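Long-range contacts in aldose-aldose oxidoreductase (PDB 5A04), which catalyses oxidation and reduction of aldose sugars, probably passing hydride from one sugar to another through a bound NADP(H) cofactor: residues 99-104 / 126-131; 154-159 / 234-239; 163-168 / 241-246. All blocks are in the same frame, centred on the assembly; numbering follows the deposited sequence.

Contact 1. Residues 99-104 / 126-131; sequences HVMCEK and KLMIGY. With NDP (NADPH dihydro-nicotinamide-adenine-dinucleotide phosphate), chain G; BGC (beta-D-glucopyranose), chain H.
The imidazole of His99 is met at its edge by Lys126, whose CA lies in the ring plane and whose backbone N gives ND1 a hydrogen bond of 2.8 Å that is almost perfectly straight. That amide stands slightly out of the plane, and since it is the donor, ND1 must be the nitrogen without a proton. At the far end the Tyr131 ring comes obliquely against Lys104, with CE1 3.9 Å from CB. The Glu103 carboxylate is approached from above its plane by Lys104 N, which bonds to OE1. The same OE1 takes the carboxamide N7N of NADPH at 2.9 Å and 174°, while OE2 is held by Tyr78 and lies 3.8 Å from Gly130 CA, where the absence of a side chain leaves the carboxylate its place.

Between these ends runs a parallel ladder, the closing pair of the beta-alpha-beta unit 99-102, 110-123, 127-129 at the edge of the Rossmann sheet. The donor N-H comes from each strand in turn, ending with Gly130 N on Cys102 O. One face carries Val100, Cys102, Leu127 and Ile129, with Val100 CG1 against Leu127 CD1; the other carries the two methionines, side by side, where the bent chain of Met101 sets SD 3.8 Å from Met128 CG, under helix 292-306.

Beyond the strand, Lys104 curls, its chain bent at each of the first three torsions (chi1 39°), which brings NZ to glucose O1 at 2.6 Å. NZ also bonds to Asp185 O and to O2D of NADPH, whose hydroxyl in turn donates to Lys104 O at 2.8 Å. Glu103 thus helps set the turn of the nicotinamide carboxamide while Lys104 joins cofactor ribose to sugar, an arrangement consistent with holding the anomeric hydroxyl beside the nicotinamide for hydride transfer.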
loop_
_atom_site.group_PDB
_atom_site.type_symbol
_atom_site.label_atom_id
_atom_site.label_comp_id
_atom_site.label_asym_id
_atom_site.label_seq_id
_atom_site.Cartn_x
_atom_site.Cartn_y
_atom_site.Cartn_z
ATOM N N HIS A 99 17.686 6.794 34.301
ATOM C CA HIS A 99 16.830 6.085 33.362
ATOM C C HIS A 99 16.847 6.858 32.058
ATOM O O HIS A 99 17.168 8.036 32.050
ATOM C CB HIS A 99 15.410 5.973 33.903
ATOM C CG HIS A 99 15.335 5.312 35.246
ATOM N ND1 HIS A 99 15.266 3.945 35.395
ATOM C CD2 HIS A 99 15.302 5.832 36.495
ATOM C CE1 HIS A 99 15.187 3.649 36.682
ATOM N NE2 HIS A 99 15.208 4.777 37.371
ATOM N N VAL A 100 16.504 6.207 30.948
ATOM C CA VAL A 100 16.641 6.864 29.650
ATOM C C VAL A 100 15.396 6.700 28.788
ATOM O O VAL A 100 14.895 5.599 28.629
ATOM C CB VAL A 100 17.846 6.304 28.867
ATOM C CG1 VAL A 100 17.903 6.921 27.464
ATOM C CG2 VAL A 100 19.132 6.588 29.622
ATOM N N MET A 101 14.907 7.820 28.266
ATOM C CA MET A 101 13.987 7.844 27.141
ATOM C C MET A 101 14.822 8.216 25.923
ATOM O O MET A 101 15.517 9.227 25.928
ATOM C CB MET A 101 12.858 8.864 27.361
ATOM C CG MET A 101 11.850 8.914 26.235
ATOM S SD MET A 101 10.534 7.705 26.440
ATOM C CE MET A 101 9.570 8.507 27.731
ATOM N N CYS A 102 14.780 7.389 24.888
ATOM C CA CYS A 102 15.566 7.658 23.686
ATOM C C CYS A 102 14.648 7.756 22.470
ATOM O O CYS A 102 13.782 6.909 22.277
ATOM C CB CYS A 102 16.607 6.554 23.468
ATOM S SG CYS A 102 17.715 6.921 22.084
ATOM N N GLU A 103 14.831 8.782 21.649
ATOM C CA GLU A 103 13.992 8.913 20.464
ATOM C C GLU A 103 14.256 7.801 19.453
ATOM O O GLU A 103 15.299 7.164 19.477
ATOM C CB GLU A 103 14.196 10.283 19.801
ATOM C CG GLU A 103 13.069 11.257 20.150
ATOM C CD GLU A 103 11.715 10.615 19.970
ATOM O OE1 GLU A 103 11.476 10.042 18.884
ATOM O OE2 GLU A 103 10.902 10.647 20.920
ATOM N N LYS A 104 13.285 7.567 18.575
ATOM C CA LYS A 104 13.480 6.688 17.430
ATOM C C LYS A 104 14.238 7.417 16.332
ATOM O O LYS A 104 14.295 8.644 16.326
ATOM C CB LYS A 104 12.135 6.169 16.891
ATOM C CG LYS A 104 10.963 7.185 16.865
ATOM C CD LYS A 104 11.199 8.425 15.988
ATOM C CE LYS A 104 11.458 8.098 14.522
ATOM N NZ LYS A 104 11.755 9.345 13.747
ATOM N N LYS A 126 16.048 1.870 33.619
ATOM C CA LYS A 126 15.118 1.524 32.555
ATOM C C LYS A 126 15.413 2.293 31.275
ATOM O O LYS A 126 15.973 3.397 31.305
ATOM C CB LYS A 126 13.684 1.776 33.018
ATOM C CG LYS A 126 13.280 0.819 34.126
ATOM C CD LYS A 126 11.839 1.017 34.561
ATOM C CE LYS A 126 11.552 0.195 35.816
ATOM N NZ LYS A 126 11.823 -1.250 35.587
ATOM N N LEU A 127 15.035 1.689 30.156
ATOM C CA LEU A 127 15.250 2.261 28.829
ATOM C C LEU A 127 13.959 2.163 28.035
ATOM O O LEU A 127 13.378 1.082 27.918
ATOM C CB LEU A 127 16.379 1.523 28.100
ATOM C CG LEU A 127 16.678 1.868 26.638
ATOM C CD1 LEU A 127 17.022 3.358 26.453
ATOM C CD2 LEU A 127 17.829 0.962 26.133
ATOM N N MET A 128 13.498 3.291 27.512
ATOM C CA MET A 128 12.278 3.322 26.725
ATOM C C MET A 128 12.534 4.093 25.441
ATOM O O MET A 128 13.260 5.088 25.451
ATOM C CB MET A 128 11.140 3.971 27.524
ATOM C CG MET A 128 9.836 4.028 26.763
ATOM S SD MET A 128 8.557 4.789 27.795
ATOM C CE MET A 128 7.345 5.236 26.553
ATOM N N ILE A 129 11.965 3.618 24.334
ATOM C CA ILE A 129 12.087 4.294 23.049
ATOM C C ILE A 129 10.811 5.102 22.772
ATOM O O ILE A 129 9.708 4.674 23.113
ATOM C CB ILE A 129 12.339 3.282 21.908
ATOM C CG1 ILE A 129 13.493 2.346 22.291
ATOM C CG2 ILE A 129 12.585 3.995 20.568
ATOM C CD1 ILE A 129 14.816 3.050 22.603
ATOM N N GLY A 130 10.971 6.251 22.134
ATOM C CA GLY A 130 9.874 7.194 21.974
ATOM C C GLY A 130 8.875 6.844 20.887
ATOM O O GLY A 130 8.658 7.632 19.963
ATOM N N TYR A 131 8.246 5.679 20.999
ATOM C CA TYR A 131 7.181 5.311 20.065
ATOM C C TYR A 131 5.830 5.835 20.566
ATOM O O TYR A 131 4.985 5.078 21.050
ATOM C CB TYR A 131 7.139 3.791 19.863
ATOM C CG TYR A 131 8.347 3.217 19.115
ATOM C CD1 TYR A 131 8.623 3.588 17.800
ATOM C CD2 TYR A 131 9.182 2.284 19.718
ATOM C CE1 TYR A 131 9.722 3.050 17.108
ATOM C CE2 TYR A 131 10.277 1.735 19.026
ATOM C CZ TYR A 131 10.527 2.125 17.729
ATOM O OH TYR A 131 11.590 1.586 17.047
HETATM P PA NDP G . 16.802 18.917 15.192
HETATM O O1A NDP G . 17.903 19.017 14.195
HETATM O O2A NDP G . 15.626 19.846 15.071
HETATM O O5B NDP G . 17.397 19.059 16.719
HETATM C C5B NDP G . 18.501 18.210 16.860
HETATM C C4B NDP G . 19.260 18.745 18.082
HETATM O O4B NDP G . 20.236 17.802 18.528
HETATM C C3B NDP G . 20.019 20.037 17.700
HETATM O O3B NDP G . 19.207 21.161 17.830
HETATM C C2B NDP G . 21.073 20.084 18.813
HETATM O O2B NDP G . 20.594 20.536 19.940
HETATM C C1B NDP G . 21.328 18.534 19.048
HETATM N N9A NDP G . 22.575 18.074 18.432
HETATM C C8A NDP G . 23.669 17.510 19.080
HETATM N N7A NDP G . 24.681 17.211 18.243
HETATM C C5A NDP G . 24.219 17.603 16.984
HETATM C C6A NDP G . 24.802 17.548 15.704
HETATM N N6A NDP G . 26.068 17.031 15.541
HETATM N N1A NDP G . 24.140 18.002 14.596
HETATM C C2A NDP G . 22.873 18.505 14.840
HETATM N N3A NDP G . 22.191 18.614 15.986
HETATM C C4A NDP G . 22.901 18.150 17.074
HETATM O O3 NDP G . 16.327 17.341 14.973
HETATM P PN NDP G . 14.839 16.950 15.505
HETATM O O1N NDP G . 14.567 17.413 16.878
HETATM O O2N NDP G . 13.810 16.908 14.398
HETATM O O5D NDP G . 15.089 15.219 15.689
HETATM C C5D NDP G . 15.963 14.894 16.734
HETATM C C4D NDP G . 15.653 13.427 17.144
HETATM O O4D NDP G . 14.230 13.328 17.459
HETATM C C3D NDP G . 15.894 12.425 15.953
HETATM O O3D NDP G . 16.360 11.164 16.466
HETATM C C2D NDP G . 14.505 12.238 15.361
HETATM O O2D NDP G . 14.330 10.951 14.795
HETATM C C1D NDP G . 13.628 12.337 16.658
HETATM N N1N NDP G . 12.289 12.834 16.330
HETATM C C2N NDP G . 11.169 12.137 16.751
HETATM C C3N NDP G . 9.929 12.628 16.459
HETATM C C7N NDP G . 8.743 11.893 16.898
HETATM O O7N NDP G . 7.598 12.201 16.520
HETATM N N7N NDP G . 8.898 10.822 17.773
HETATM C C4N NDP G . 9.727 13.893 15.699
HETATM C C5N NDP G . 10.976 14.534 15.262
HETATM C C6N NDP G . 12.165 14.024 15.578
HETATM P P2B NDP G . 21.586 21.591 20.874
HETATM O O1X NDP G . 22.844 20.759 20.983
HETATM O O2X NDP G . 21.636 22.763 19.942
HETATM O O3X NDP G . 20.768 21.759 22.152
HETATM C C2 BGC H . 10.326 12.206 12.157
HETATM C C3 BGC H . 10.036 13.584 11.546
HETATM C C4 BGC H . 8.643 13.619 10.989
HETATM C C5 BGC H . 7.624 13.158 12.019
HETATM C C6 BGC H . 6.243 12.995 11.332
HETATM C C1 BGC H . 9.282 11.976 13.156
HETATM O O1 BGC H . 9.558 10.774 13.874
HETATM O O2 BGC H . 11.623 12.225 12.740
HETATM O O3 BGC H . 10.996 13.797 10.524
HETATM O O4 BGC H . 8.336 14.939 10.566
HETATM O O5 BGC H . 7.987 11.905 12.553
HETATM O O6 BGC H . 5.223 12.750 12.309
#

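Contact 2. Residues 154-159 / 234-239; sequences VRTVVT and GATANC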
loop_
_atom_site.group_PDB
_atom_site.type_symbol
_atom_site.label_atom_id
_atom_site.label_comp_id
_atom_site.label_asym_id
_atom_site.label_seq_id
_atom_site.Cartn_x
_atom_site.Cartn_y
_atom_site.Cartn_z
ATOM N N VAL A 154 -5.507 -11.164 11.026
ATOM C CA VAL A 154 -4.947 -10.141 10.149
ATOM C C VAL A 154 -4.410 -10.778 8.868
ATOM O O VAL A 154 -3.608 -11.702 8.929
ATOM C CB VAL A 154 -3.813 -9.364 10.816
ATOM C CG1 VAL A 154 -3.162 -8.419 9.797
ATOM C CG2 VAL A 154 -4.347 -8.591 12.019
ATOM N N ARG A 155 -4.846 -10.275 7.718
ATOM C CA ARG A 155 -4.337 -10.768 6.443
ATOM C C ARG A 155 -3.402 -9.745 5.793
ATOM O O ARG A 155 -2.337 -10.104 5.288
ATOM C CB ARG A 155 -5.491 -11.112 5.494
ATOM C CG ARG A 155 -6.480 -12.148 6.038
ATOM C CD ARG A 155 -5.839 -13.535 6.171
ATOM N NE ARG A 155 -5.452 -14.069 4.863
ATOM C CZ ARG A 155 -4.285 -14.646 4.607
ATOM N NH1 ARG A 155 -3.384 -14.756 5.574
ATOM N NH2 ARG A 155 -4.017 -15.105 3.385
ATOM N N THR A 156 -3.792 -8.471 5.796
ATOM C CA THR A 156 -2.941 -7.440 5.198
ATOM C C THR A 156 -2.810 -6.196 6.072
ATOM O O THR A 156 -3.751 -5.791 6.758
ATOM C CB THR A 156 -3.457 -6.981 3.802
ATOM O OG1 THR A 156 -4.755 -6.380 3.936
ATOM C CG2 THR A 156 -3.552 -8.152 2.826
ATOM N N VAL A 157 -1.621 -5.611 6.050
ATOM C CA VAL A 157 -1.387 -4.279 6.580
ATOM C C VAL A 157 -0.787 -3.475 5.448
ATOM O O VAL A 157 0.255 -3.859 4.901
ATOM C CB VAL A 157 -0.421 -4.259 7.773
ATOM C CG1 VAL A 157 -0.198 -2.819 8.227
ATOM C CG2 VAL A 157 -0.969 -5.092 8.921
ATOM N N VAL A 158 -1.437 -2.382 5.068
ATOM C CA VAL A 158 -0.882 -1.520 4.034
ATOM C C VAL A 158 -0.633 -0.160 4.666
ATOM O O VAL A 158 -1.579 0.512 5.091
ATOM C CB VAL A 158 -1.825 -1.398 2.805
ATOM C CG1 VAL A 158 -1.303 -0.364 1.810
ATOM C CG2 VAL A 158 -1.989 -2.763 2.115
ATOM N N THR A 159 0.634 0.232 4.752
ATOM C CA THR A 159 0.981 1.432 5.504
ATOM C C THR A 159 2.061 2.235 4.786
ATOM O O THR A 159 3.067 1.689 4.304
ATOM C CB THR A 159 1.411 1.074 6.967
ATOM O OG1 THR A 159 1.809 2.259 7.668
ATOM C CG2 THR A 159 2.579 0.053 6.998
ATOM N N GLY A 234 0.851 -15.830 8.711
ATOM C CA GLY A 234 0.463 -15.667 7.325
ATOM C C GLY A 234 0.067 -14.236 6.997
ATOM O O GLY A 234 -0.135 -13.904 5.833
ATOM N N ALA A 235 -0.048 -13.385 8.017
ATOM C CA ALA A 235 -0.279 -11.955 7.784
ATOM C C ALA A 235 0.824 -11.360 6.898
ATOM O O ALA A 235 1.985 -11.762 6.974
ATOM C CB ALA A 235 -0.357 -11.193 9.117
ATOM N N THR A 236 0.448 -10.389 6.072
ATOM C CA THR A 236 1.382 -9.721 5.169
ATOM C C THR A 236 1.341 -8.212 5.380
ATOM O O THR A 236 0.330 -7.672 5.832
ATOM C CB THR A 236 1.053 -10.022 3.687
ATOM O OG1 THR A 236 -0.237 -9.474 3.371
ATOM C CG2 THR A 236 1.022 -11.530 3.440
ATOM N N ALA A 237 2.428 -7.522 5.052
ATOM C CA ALA A 237 2.392 -6.061 5.043
ATOM C C ALA A 237 3.107 -5.512 3.815
ATOM O O ALA A 237 4.155 -6.021 3.405
ATOM C CB ALA A 237 3.005 -5.476 6.326
ATOM N N ASN A 238 2.495 -4.496 3.213
ATOM C CA ASN A 238 3.101 -3.685 2.152
ATOM C C ASN A 238 3.355 -2.311 2.729
ATOM O O ASN A 238 2.395 -1.650 3.150
ATOM C CB ASN A 238 2.167 -3.510 0.950
ATOM C CG ASN A 238 2.373 -4.533 -0.142
ATOM O OD1 ASN A 238 3.203 -5.441 -0.038
ATOM N ND2 ASN A 238 1.585 -4.394 -1.208
ATOM N N CYS A 239 4.609 -1.869 2.711
ATOM C CA CYS A 239 5.011 -0.642 3.391
ATOM C C CYS A 239 5.729 0.332 2.472
ATOM O O CYS A 239 6.629 -0.056 1.714
ATOM C CB CYS A 239 5.922 -0.987 4.573
ATOM S SG CYS A 239 5.210 -2.165 5.770
#
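Strand residues 156-159 and 236-239 form a parallel pair in the mixed sheet of the C-terminal alpha/beta domain; on its other edge strand 156-162 begins with a classic beta bulge, Arg155 and Thr156 both facing Ser253 of strand 247-254. At the start of the pair one carbonyl oxygen is gripped twice by a single residue: Arg155 O accepts Thr236 OG1 at 2.9 Å, in the carbonyl plane, and Thr236 N, also at 2.9 Å, from well above it. The double grip depends on a chi1 of 64° at Thr236, which sets OG1 between the backbone N and the carbonyl carbon and leaves it beside its own amide; Thr156 CG2 then lies 3.6 Å from that hydroxyl. The ladder continues through Val157 N to Thr236 O, Asn238 N to Val157 O and Thr159 N to Asn238 O.

Val157 CB and Ala237 CB meet at 3.9 Å, and further along the same face Thr159 turns CG2, not its hydroxyl, to Cys239 SG at 3.7 Å. The hydroxyl goes instead to Arg249 O.

The second subunit lies over the opposite face, that of Val158, Thr236 and Asn238, and Arg155 reaches it through a salt bridge to Asp223 of that chain. Within the chain, strands 247-254 and 224-230 flank the pair, and helix 182-198 packs on the face of Ala237 and Cys239.

Contact 3. Residues 163-168 / 241-246; sequences FTIGDP and SAYSVN. With SO4 (sulfate ion), chain J.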
loop_
_atom_site.group_PDB
_atom_site.type_symbol
_atom_site.label_atom_id
_atom_site.label_comp_id
_atom_site.label_asym_id
_atom_site.label_seq_id
_atom_site.Cartn_x
_atom_site.Cartn_y
_atom_site.Cartn_z
ATOM N N PHE A 163 7.528 12.087 3.951
ATOM C CA PHE A 163 7.284 13.515 3.789
ATOM C C PHE A 163 8.296 14.060 2.799
ATOM O O PHE A 163 9.319 13.438 2.532
ATOM C CB PHE A 163 7.332 14.273 5.125
ATOM C CG PHE A 163 8.703 14.359 5.755
ATOM C CD1 PHE A 163 9.193 13.323 6.538
ATOM C CD2 PHE A 163 9.475 15.508 5.604
ATOM C CE1 PHE A 163 10.444 13.422 7.135
ATOM C CE2 PHE A 163 10.732 15.610 6.194
ATOM C CZ PHE A 163 11.210 14.567 6.960
ATOM N N THR A 164 7.986 15.210 2.222
ATOM C CA THR A 164 8.871 15.810 1.244
ATOM C C THR A 164 9.940 16.592 1.969
ATOM O O THR A 164 9.725 17.739 2.349
ATOM C CB THR A 164 8.089 16.725 0.287
ATOM O OG1 THR A 164 7.222 17.568 1.056
ATOM C CG2 THR A 164 7.236 15.892 -0.636
ATOM N N ILE A 165 11.094 15.967 2.182
ATOM C CA ILE A 165 12.141 16.595 2.974
ATOM C C ILE A 165 12.764 17.763 2.193
ATOM O O ILE A 165 12.763 17.766 0.963
ATOM C CB ILE A 165 13.210 15.548 3.390
ATOM C CG1 ILE A 165 14.067 16.079 4.549
ATOM C CG2 ILE A 165 14.026 15.083 2.186
ATOM C CD1 ILE A 165 14.899 14.987 5.228
ATOM N N GLY A 166 13.265 18.767 2.910
ATOM C CA GLY A 166 13.708 19.995 2.264
ATOM C C GLY A 166 15.209 20.220 2.172
ATOM O O GLY A 166 15.866 19.752 1.237
ATOM N N ASP A 167 15.747 20.948 3.149
ATOM C CA ASP A 167 17.139 21.410 3.128
ATOM C C ASP A 167 18.148 20.265 3.010
ATOM O O ASP A 167 18.276 19.468 3.928
ATOM C CB ASP A 167 17.416 22.215 4.405
ATOM C CG ASP A 167 18.787 22.882 4.414
ATOM O OD1 ASP A 167 19.617 22.618 3.521
ATOM O OD2 ASP A 167 19.029 23.685 5.337
ATOM N N PRO A 168 18.907 20.214 1.900
ATOM C CA PRO A 168 19.875 19.134 1.689
ATOM C C PRO A 168 20.991 19.081 2.744
ATOM O O PRO A 168 21.637 18.045 2.884
ATOM C CB PRO A 168 20.464 19.450 0.305
ATOM C CG PRO A 168 19.467 20.333 -0.351
ATOM C CD PRO A 168 18.858 21.141 0.756
ATOM N N SER A 241 8.158 3.795 2.504
ATOM C CA SER A 241 9.016 4.753 3.210
ATOM C C SER A 241 9.554 5.735 2.179
ATOM O O SER A 241 10.163 5.302 1.194
ATOM C CB SER A 241 10.181 4.031 3.908
ATOM O OG SER A 241 11.040 4.963 4.540
ATOM N N ALA A 242 9.342 7.042 2.373
ATOM C CA ALA A 242 9.713 7.989 1.323
ATOM C C ALA A 242 10.122 9.362 1.861
ATOM O O ALA A 242 9.625 9.817 2.889
ATOM C CB ALA A 242 8.549 8.147 0.329
ATOM N N TYR A 243 11.021 10.013 1.134
ATOM C CA TYR A 243 11.428 11.379 1.428
ATOM C C TYR A 243 10.998 12.335 0.304
ATOM O O TYR A 243 11.398 13.500 0.293
ATOM C CB TYR A 243 12.949 11.451 1.615
ATOM C CG TYR A 243 13.465 11.409 3.050
ATOM C CD1 TYR A 243 12.640 11.676 4.135
ATOM C CD2 TYR A 243 14.806 11.128 3.305
ATOM C CE1 TYR A 243 13.139 11.666 5.435
ATOM C CE2 TYR A 243 15.312 11.118 4.593
ATOM C CZ TYR A 243 14.483 11.383 5.657
ATOM O OH TYR A 243 15.014 11.374 6.928
ATOM N N SER A 244 10.224 11.841 -0.658
ATOM C CA SER A 244 9.822 12.667 -1.804
ATOM C C SER A 244 8.305 12.716 -2.020
ATOM O O SER A 244 7.840 13.306 -2.993
ATOM C CB SER A 244 10.518 12.187 -3.092
ATOM O OG SER A 244 10.215 10.828 -3.392
ATOM N N VAL A 245 7.536 12.105 -1.125
ATOM C CA VAL A 245 6.074 12.265 -1.132
ATOM C C VAL A 245 5.568 12.409 0.290
ATOM O O VAL A 245 6.252 12.032 1.236
ATOM C CB VAL A 245 5.331 11.076 -1.794
ATOM C CG1 VAL A 245 5.729 10.913 -3.247
ATOM C CG2 VAL A 245 5.563 9.783 -1.019
ATOM N N ASN A 246 4.359 12.941 0.443
ATOM C CA ASN A 246 3.733 13.004 1.760
ATOM C C ASN A 246 2.666 11.928 1.940
ATOM O O ASN A 246 1.723 11.825 1.154
ATOM C CB ASN A 246 3.111 14.383 1.993
ATOM C CG ASN A 246 4.149 15.481 2.018
ATOM O OD1 ASN A 246 5.006 15.518 2.906
ATOM N ND2 ASN A 246 4.083 16.380 1.043
HETATM S S SO4 J . 12.687 20.740 5.922
HETATM O O1 SO4 J . 13.053 19.333 5.750
HETATM O O2 SO4 J . 11.523 21.031 5.078
HETATM O O3 SO4 J . 12.348 20.977 7.323
HETATM O O4 SO4 J . 13.801 21.613 5.527
HETATM O O HOH W 1 5.900 17.800 4.255
HETATM O O HOH W 2 5.050 19.345 0.390
#
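Ala242 O accepts Phe163 N in a long bond of 3.3 Å, the donor standing above the carbonyl plane. Tyr243 follows, with the largest share of its segment's contact. Its ring turns an edge to the face of Phe163 in an offset edge-to-face pair, the planes at 76° and CE1 3.6 Å from Phe163 CE1. Over a face of the tyrosine ring sits the methyl tip of Ile165, CD1 3.8 Å from the centroid in a CH-pi contact; chi1 of -163° and chi2 of 166° stretch the isoleucine to reach it. A serine in place of Tyr243 would probably open a gap under CD1 and leave the Phe163 ring, which touches the bound glucose, free to shift. Tyr243 O meanwhile takes Ile165 N at 3.1 Å. Here parallel neighbours 156-162 and 236-242 have run out into the loops beside the sugar pocket, and Gly166 and Asp167 bind a sulfate, probably from the crystallisation liquor, through their amides. Ser244 O touches Thr164 CG2, while its hydroxyl bonds to Asp223. Asn246 then receives Thr164 N on OD1 at 3.1 Å, from above the amide plane, and a water bridges its ND2 to Thr164 OG1.

Along the chain contact 1 closes before the others open, and the segments of contacts 2 and 3 alternate. Contact 1 belongs to the parallel Rossmann sheet, its centre about 27 Å from that of contact 2 and about 25 Å from that of contact 3. Those two share the mixed sheet: contact 2 lies at the start of strands 156-162 and 236-242, contact 3 where they give way to loops, about 24 Å between centres. Contacts 1 and 3 approach within about 8 Å at their nearest atoms and meet the glucose from different domains, while contacts 2 and 3 both touch the second subunit. The same strands thus line the subunit interface and lead to the sugar pocket.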